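Side-chain contacts in 4-alpha-glucanotransferase (Corynebacterium glutamicum, PDB 5B68), which is an amylomaltase-family enzyme whose long C-terminal part is built on a TIM-barrel fold and which also carries an N-terminal beta-sandwich domain: residues M181-S186 / R658-P663; T555-H560 / L650-G655; T636-A639 / L645-V648. One frame throughout, in Å; residues are numbered along the deposited sequence.

Contact 1 of 3, residues M181-S186 / R658-P663; sequences MAQIYS and RAQNQP. With SO4 (sulfate ion), chain E.
Gln183 and Gln660 bring the loop just beyond strand 177-182 and the irregular segment 658-663 closest together, their CA atoms 8.5 Å apart, so side chains alone bridge the gap. Gln660 does most of the work. With CG anti to the backbone N (chi1 -172°) and a bend at the next bond, it brings its amide to the hydroxyl end of Tyr185, and the phenol approaches from the opposite direction. Tyr185 OH packs tightly against Gln660 CG at 3.1 Å. Gln660 OE1 sits at the ring's edge, near its plane and 3.8 Å from Tyr185 CE1, with ring and amide planes 77° apart. On the other branch of the amide, Gln660 NE2 lies 3.7 Å from Ser186 CB. The tyrosine hydroxyl spends its proton inside its own segment: Tyr185 OH donates to Gln183 OE1 at 2.6 Å, on a lone pair in the carbonyl plane, with a C=O...O angle of 128°. The amide nitrogen of the same glutamine makes a weak bond to sulfur, Gln183 NE2 to Met181 SD at 3.6 Å. Gln183 O is gripped twice, by the backbone N of Ser186 and by Ser186 OG at 2.6 Å, which holds the 3-10 turn together. In segment 658-663, Asn661 ND2, also hydrogen-bonded to Asp561 OD1, donates at 3.0 Å to O1 of a sulfate ion, probably from the crystallisation liquor, which Gly664 N binds too. Gln660 OE1 accepts from the backbone N of Ile675, and Arg286 makes a cation-pi contact with the Tyr185 ring. The touching residues, all buried, thus meet by van der Waals contact, Tyr185 OH and Gln660 OE1 each having its hydrogen bond to another group, and the bond to Gln183 fixes the direction of the phenol hydroxyl.

Contact 2 of 3, residues T555-H560 / L650-G655; sequences TTVTTH and LVDMVG
The methyl group of Thr558 touches the carboxylate of Asp652, and this single approach carries most of the contact. Thr558 CG2 lies 3.5 Å from Asp652 OD2, the two side chains crossing at a slant. Both point toward the opposite segment, yet the threonine offers carbon instead of its hydroxyl: OG1 is turned anti to the backbone N (chi1 -165°), which places the methyl between the N and the carbonyl carbon and directs it at the acid. Val557 adds a looser touch, its CB standing 4.5 Å from the same Asp652 OD2. That oxygen finds its polar partner in another residue, the hydroxyl of Thr565. In the next shell, His635 of helix 627-639 lies against both Val557 and Asp652, and Thr558 also rests on Cys649 at the end of strand 645-649. The bend after strand 553-556 is held by Thr556 OG1, which donates to Thr558 O at 3.0 Å from a position tilted 32° out of the carbonyl plane. Asp652 is set by a short, weakly bonded helix in which Met653 N donates to Leu650 O at 2.9 Å, followed by a weak Val654 N to Val651 O bond of 3.4 Å. Gly655, with positive phi, ends this turn. At the end of segment 555-560, the His560 ring turns from the helix, meeting the ring of Tyr235 at a small interplanar angle, and NE2 is hydrogen-bonded to O8 of BTB, probably from the crystallisation liquor. What joins the loop after strand 553-556 to the short helix after strand 645-649 is therefore a buried van der Waals contact between a methyl group and a carboxylate: the acid is probably held by bonds such as that to Thr565, so the methyl packs on an oxygen whose polar demand is already met.

Contact 3 of 3, residues T636-A639 / L645-V648; sequences TFVA and LTCV
Val638 and Thr646 overlap alongside each other, methyl against methyl, with their side chains running in opposite directions. Val638 CG1 is the branch that touches: it meets Thr646 CG2 at 3.7 Å and also lies 3.8 Å from Thr646 CB, so it rests against the methyl side of the threonine. The same methyl packs on the helix backbone, Thr646 CG2 standing 3.6 Å from Val638 O. Chi1 of 54° sets Thr646 OG1 between the backbone N and the carbonyl carbon and swings CG2 anti to the carbonyl carbon, toward the helix. These residues belong to a beta-alpha-beta unit of the barrel: strand 553-556 leads, through a long connection of several helices, the last of them 627-639, to the neighbouring parallel strand 645-649. The helix lies over both strands here, since Val638 touches Thr555 as well as Thr646. Ala639 takes a looser share, its CA 4.5 Å from Thr646 CG2. Polar atoms look to other partners. Val638 O is hydrogen-bonded to Thr641 OG1 in the turn that follows the helix, and Thr646 OG1 makes a weak bond to Arg177 O on strand 177-182, the neighbour on the other side.

In the fold
Each contact has a segment on, or reaching from, the parallel barrel sheet, where strands 177-182, 645-649 and 553-556 lie side by side in that order. Along the chain they are nested: contact 3 falls within the loop closed by contact 2, which falls within the one closed by contact 1. Centres of contacts 1 and 2 are about 10 Å apart, as are those of 2 and 3, whereas 1 and 3 are about 19 Å apart. Strand 645-649 runs straight into helix 650-654, linking contact 3 to contact 2. The series therefore runs from the helix-packed outside of the barrel to loops beyond the strands' C-terminal ends, tying late chain to the first barrel strand.

Contact 1 of 3, residues M181-S186 / R658-P663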
# COMPACT_ATOMS: atom_id res chain seq x y z
N MET A 181 -8.44 4.56 13.02
CA MET A 181 -7.12 4.66 12.37
C MET A 181 -6.10 5.32 13.27
O MET A 181 -6.37 6.38 13.89
CB MET A 181 -7.17 5.44 11.06
CG MET A 181 -5.81 5.61 10.32
SD MET A 181 -4.73 6.92 10.90
CE MET A 181 -5.44 8.27 9.96
N ALA A 182 -4.92 4.71 13.38
CA ALA A 182 -3.85 5.28 14.16
C ALA A 182 -2.53 5.22 13.38
O ALA A 182 -2.26 4.23 12.70
CB ALA A 182 -3.65 4.55 15.46
N GLN A 183 -1.75 6.30 13.50
CA GLN A 183 -0.37 6.29 13.03
C GLN A 183 0.47 5.70 14.14
O GLN A 183 0.89 6.38 15.10
CB GLN A 183 0.08 7.68 12.63
CG GLN A 183 -0.74 8.25 11.52
CD GLN A 183 -0.45 7.61 10.17
OE1 GLN A 183 0.67 7.73 9.70
NE2 GLN A 183 -1.44 6.98 9.54
N ILE A 184 0.66 4.38 14.12
CA ILE A 184 1.12 3.68 15.32
C ILE A 184 2.49 4.12 15.87
O ILE A 184 2.71 4.08 17.08
CB ILE A 184 1.01 2.11 15.16
CG1 ILE A 184 1.16 1.39 16.50
CG2 ILE A 184 2.05 1.63 14.18
CD1 ILE A 184 0.05 1.76 17.45
N TYR A 185 3.40 4.52 14.98
CA TYR A 185 4.75 5.04 15.40
C TYR A 185 4.56 6.28 16.34
O TYR A 185 5.40 6.57 17.17
CB TYR A 185 5.58 5.47 14.15
CG TYR A 185 4.88 6.36 13.19
CD1 TYR A 185 4.84 7.75 13.42
CD2 TYR A 185 4.18 5.87 12.11
CE1 TYR A 185 4.16 8.58 12.60
CE2 TYR A 185 3.46 6.71 11.26
CZ TYR A 185 3.45 8.07 11.55
OH TYR A 185 2.76 8.94 10.78
N SER A 186 3.45 6.98 16.16
CA SER A 186 3.19 8.20 16.93
C SER A 186 2.47 7.98 18.24
O SER A 186 2.33 8.94 19.00
CB SER A 186 2.38 9.22 16.11
OG SER A 186 0.99 8.88 15.96
N ARG A 658 -2.31 19.07 15.54
CA ARG A 658 -1.17 18.98 14.58
C ARG A 658 -1.32 17.90 13.45
O ARG A 658 -1.55 16.72 13.75
CB ARG A 658 0.10 18.74 15.36
CG ARG A 658 0.35 19.79 16.42
CD ARG A 658 1.80 19.82 16.83
NE ARG A 658 2.17 18.80 17.80
CZ ARG A 658 3.43 18.62 18.25
NH1 ARG A 658 3.71 17.69 19.14
NH2 ARG A 658 4.42 19.40 17.80
N ALA A 659 -1.19 18.35 12.18
CA ALA A 659 -1.09 17.47 11.00
C ALA A 659 0.10 16.55 11.11
O ALA A 659 1.15 16.92 11.67
CB ALA A 659 -1.03 18.25 9.70
N GLN A 660 -0.12 15.30 10.69
CA GLN A 660 0.97 14.33 10.69
C GLN A 660 1.84 14.54 9.44
O GLN A 660 3.07 14.35 9.50
CB GLN A 660 0.40 12.90 10.65
CG GLN A 660 1.45 11.79 10.86
CD GLN A 660 2.23 11.88 12.14
OE1 GLN A 660 3.40 12.26 12.15
NE2 GLN A 660 1.60 11.49 13.29
N ASN A 661 1.18 14.81 8.34
CA ASN A 661 1.83 15.04 7.04
C ASN A 661 1.20 16.24 6.37
O ASN A 661 -0.05 16.35 6.36
CB ASN A 661 1.62 13.81 6.14
CG ASN A 661 2.36 13.92 4.77
OD1 ASN A 661 3.51 14.32 4.71
ND2 ASN A 661 1.68 13.54 3.70
N GLN A 662 2.02 17.13 5.79
CA GLN A 662 1.51 18.18 4.90
C GLN A 662 1.95 17.79 3.48
O GLN A 662 3.15 17.88 3.21
CB GLN A 662 2.04 19.58 5.30
CG GLN A 662 1.59 20.66 4.34
CD GLN A 662 0.09 20.73 4.23
OE1 GLN A 662 -0.50 20.46 3.18
NE2 GLN A 662 -0.56 21.02 5.35
N PRO A 663 1.04 17.26 2.62
CA PRO A 663 1.49 16.79 1.30
C PRO A 663 2.22 17.88 0.51
O PRO A 663 1.93 19.08 0.70
CB PRO A 663 0.18 16.35 0.59
CG PRO A 663 -0.64 15.84 1.74
CD PRO A 663 -0.35 16.79 2.88
S SO4 E . 3.66 13.65 0.11
O1 SO4 E . 3.51 12.91 1.39
O2 SO4 E . 4.19 12.67 -0.86
O3 SO4 E . 2.33 14.13 -0.34
O4 SO4 E . 4.50 14.85 0.26

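Contact 2 of 3, residues T555-H560 / L650-G655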
# COMPACT_ATOMS: atom_id res chain seq x y z
N THR A 555 -15.75 5.08 4.95
CA THR A 555 -16.01 6.53 5.12
C THR A 555 -15.34 7.09 6.39
O THR A 555 -15.47 6.51 7.50
CB THR A 555 -17.52 6.80 5.10
OG1 THR A 555 -18.02 6.42 3.82
CG2 THR A 555 -17.80 8.29 5.27
N THR A 556 -14.58 8.16 6.25
CA THR A 556 -13.93 8.80 7.38
C THR A 556 -14.26 10.28 7.34
O THR A 556 -14.71 10.80 6.27
CB THR A 556 -12.37 8.73 7.31
OG1 THR A 556 -11.92 9.16 6.00
CG2 THR A 556 -11.97 7.41 7.58
N VAL A 557 -13.98 10.95 8.45
CA VAL A 557 -14.07 12.41 8.49
C VAL A 557 -12.81 12.95 7.88
O VAL A 557 -12.82 13.91 7.12
CB VAL A 557 -14.19 12.95 9.92
CG1 VAL A 557 -14.12 14.48 9.93
CG2 VAL A 557 -15.42 12.39 10.61
N THR A 558 -11.68 12.36 8.25
CA THR A 558 -10.38 12.89 7.90
C THR A 558 -9.36 11.77 7.62
O THR A 558 -9.75 10.64 7.53
CB THR A 558 -9.89 13.86 8.97
OG1 THR A 558 -8.78 14.63 8.45
CG2 THR A 558 -9.50 13.15 10.25
N THR A 559 -8.11 12.12 7.33
CA THR A 559 -7.06 11.12 6.98
C THR A 559 -5.76 11.68 7.48
O THR A 559 -5.68 12.84 7.82
CB THR A 559 -6.81 10.86 5.47
OG1 THR A 559 -6.24 12.02 4.87
CG2 THR A 559 -8.03 10.45 4.77
N HIS A 560 -4.75 10.85 7.42
CA HIS A 560 -3.40 11.20 7.84
C HIS A 560 -2.78 12.33 7.00
O HIS A 560 -1.81 12.91 7.45
CB HIS A 560 -2.49 9.93 7.80
CG HIS A 560 -2.39 9.33 6.44
ND1 HIS A 560 -3.31 8.44 5.94
CD2 HIS A 560 -1.53 9.59 5.43
CE1 HIS A 560 -3.00 8.14 4.69
NE2 HIS A 560 -1.93 8.85 4.35
N LEU A 650 -7.88 8.34 15.46
CA LEU A 650 -7.53 8.37 16.84
C LEU A 650 -7.22 9.80 17.25
O LEU A 650 -7.55 10.22 18.38
CB LEU A 650 -6.28 7.47 17.14
CG LEU A 650 -5.87 7.40 18.61
CD1 LEU A 650 -7.01 6.73 19.41
CD2 LEU A 650 -4.53 6.64 18.78
N VAL A 651 -6.58 10.54 16.36
CA VAL A 651 -6.25 11.95 16.63
C VAL A 651 -7.50 12.74 17.02
O VAL A 651 -7.40 13.67 17.83
CB VAL A 651 -5.58 12.67 15.41
CG1 VAL A 651 -4.16 12.17 15.23
CG2 VAL A 651 -6.35 12.56 14.12
N ASP A 652 -8.61 12.44 16.38
CA ASP A 652 -9.88 13.16 16.63
C ASP A 652 -10.52 12.76 17.96
O ASP A 652 -11.35 13.51 18.47
CB ASP A 652 -10.89 12.92 15.50
CG ASP A 652 -10.56 13.70 14.26
OD1 ASP A 652 -9.61 14.50 14.35
OD2 ASP A 652 -11.25 13.56 13.25
N MET A 653 -10.12 11.62 18.54
CA MET A 653 -10.62 11.17 19.81
C MET A 653 -9.94 11.88 20.98
O MET A 653 -10.45 11.84 22.10
CB MET A 653 -10.53 9.63 19.94
CG MET A 653 -11.18 8.90 18.82
SD MET A 653 -11.12 7.11 18.99
CE MET A 653 -12.72 6.73 19.75
N VAL A 654 -8.79 12.53 20.75
CA VAL A 654 -8.07 13.15 21.85
C VAL A 654 -7.89 14.67 21.68
O VAL A 654 -7.26 15.30 22.52
CB VAL A 654 -6.68 12.49 22.05
CG1 VAL A 654 -6.84 11.02 22.29
CG2 VAL A 654 -5.83 12.70 20.82
N GLY A 655 -8.41 15.25 20.59
CA GLY A 655 -8.35 16.68 20.31
C GLY A 655 -7.08 17.17 19.68
O GLY A 655 -6.78 18.33 19.76

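Contact 3 of 3, residues T636-A639 / L645-V648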
# COMPACT_ATOMS: atom_id res chain seq x y z
N THR A 636 -21.25 11.40 14.30
CA THR A 636 -22.59 10.86 14.16
C THR A 636 -23.07 10.83 12.70
O THR A 636 -23.74 9.81 12.24
CB THR A 636 -23.60 11.70 15.05
OG1 THR A 636 -23.23 11.54 16.44
CG2 THR A 636 -24.94 11.17 14.87
N PHE A 637 -22.83 11.92 12.01
CA PHE A 637 -23.20 12.07 10.59
C PHE A 637 -22.58 10.91 9.76
O PHE A 637 -23.26 10.21 9.08
CB PHE A 637 -22.72 13.40 10.08
CG PHE A 637 -22.97 13.63 8.62
CD1 PHE A 637 -24.25 13.85 8.15
CD2 PHE A 637 -21.93 13.59 7.70
CE1 PHE A 637 -24.52 14.04 6.81
CE2 PHE A 637 -22.21 13.77 6.34
CZ PHE A 637 -23.49 14.03 5.89
N VAL A 638 -21.29 10.68 9.99
CA VAL A 638 -20.55 9.57 9.30
C VAL A 638 -21.07 8.21 9.74
O VAL A 638 -21.33 7.36 8.89
CB VAL A 638 -19.06 9.74 9.55
CG1 VAL A 638 -18.29 8.45 9.34
CG2 VAL A 638 -18.54 10.85 8.67
N ALA A 639 -21.30 8.04 11.05
CA ALA A 639 -21.72 6.74 11.59
C ALA A 639 -23.05 6.26 10.99
O ALA A 639 -23.28 5.05 10.83
CB ALA A 639 -21.81 6.78 13.15
N LEU A 645 -18.16 0.44 6.07
CA LEU A 645 -17.23 0.69 7.12
C LEU A 645 -16.99 2.18 7.31
O LEU A 645 -16.89 2.94 6.34
CB LEU A 645 -15.89 0.02 6.85
CG LEU A 645 -15.90 -1.50 6.77
CD1 LEU A 645 -14.50 -1.95 6.28
CD2 LEU A 645 -16.22 -2.19 8.07
N THR A 646 -16.86 2.58 8.57
CA THR A 646 -16.50 3.98 8.93
C THR A 646 -15.26 3.96 9.79
O THR A 646 -15.01 2.99 10.46
CB THR A 646 -17.64 4.68 9.69
OG1 THR A 646 -17.99 3.87 10.79
CG2 THR A 646 -18.77 4.85 8.81
N CYS A 647 -14.51 5.05 9.83
CA CYS A 647 -13.26 5.06 10.52
C CYS A 647 -13.14 6.35 11.26
O CYS A 647 -13.38 7.41 10.66
CB CYS A 647 -12.05 4.91 9.55
SG CYS A 647 -10.54 4.59 10.52
N VAL A 648 -12.89 6.22 12.57
CA VAL A 648 -12.66 7.33 13.48
C VAL A 648 -11.16 7.42 13.55
O VAL A 648 -10.52 6.43 13.87
CB VAL A 648 -13.21 7.04 14.91
CG1 VAL A 648 -12.91 8.19 15.88
CG2 VAL A 648 -14.66 6.68 14.85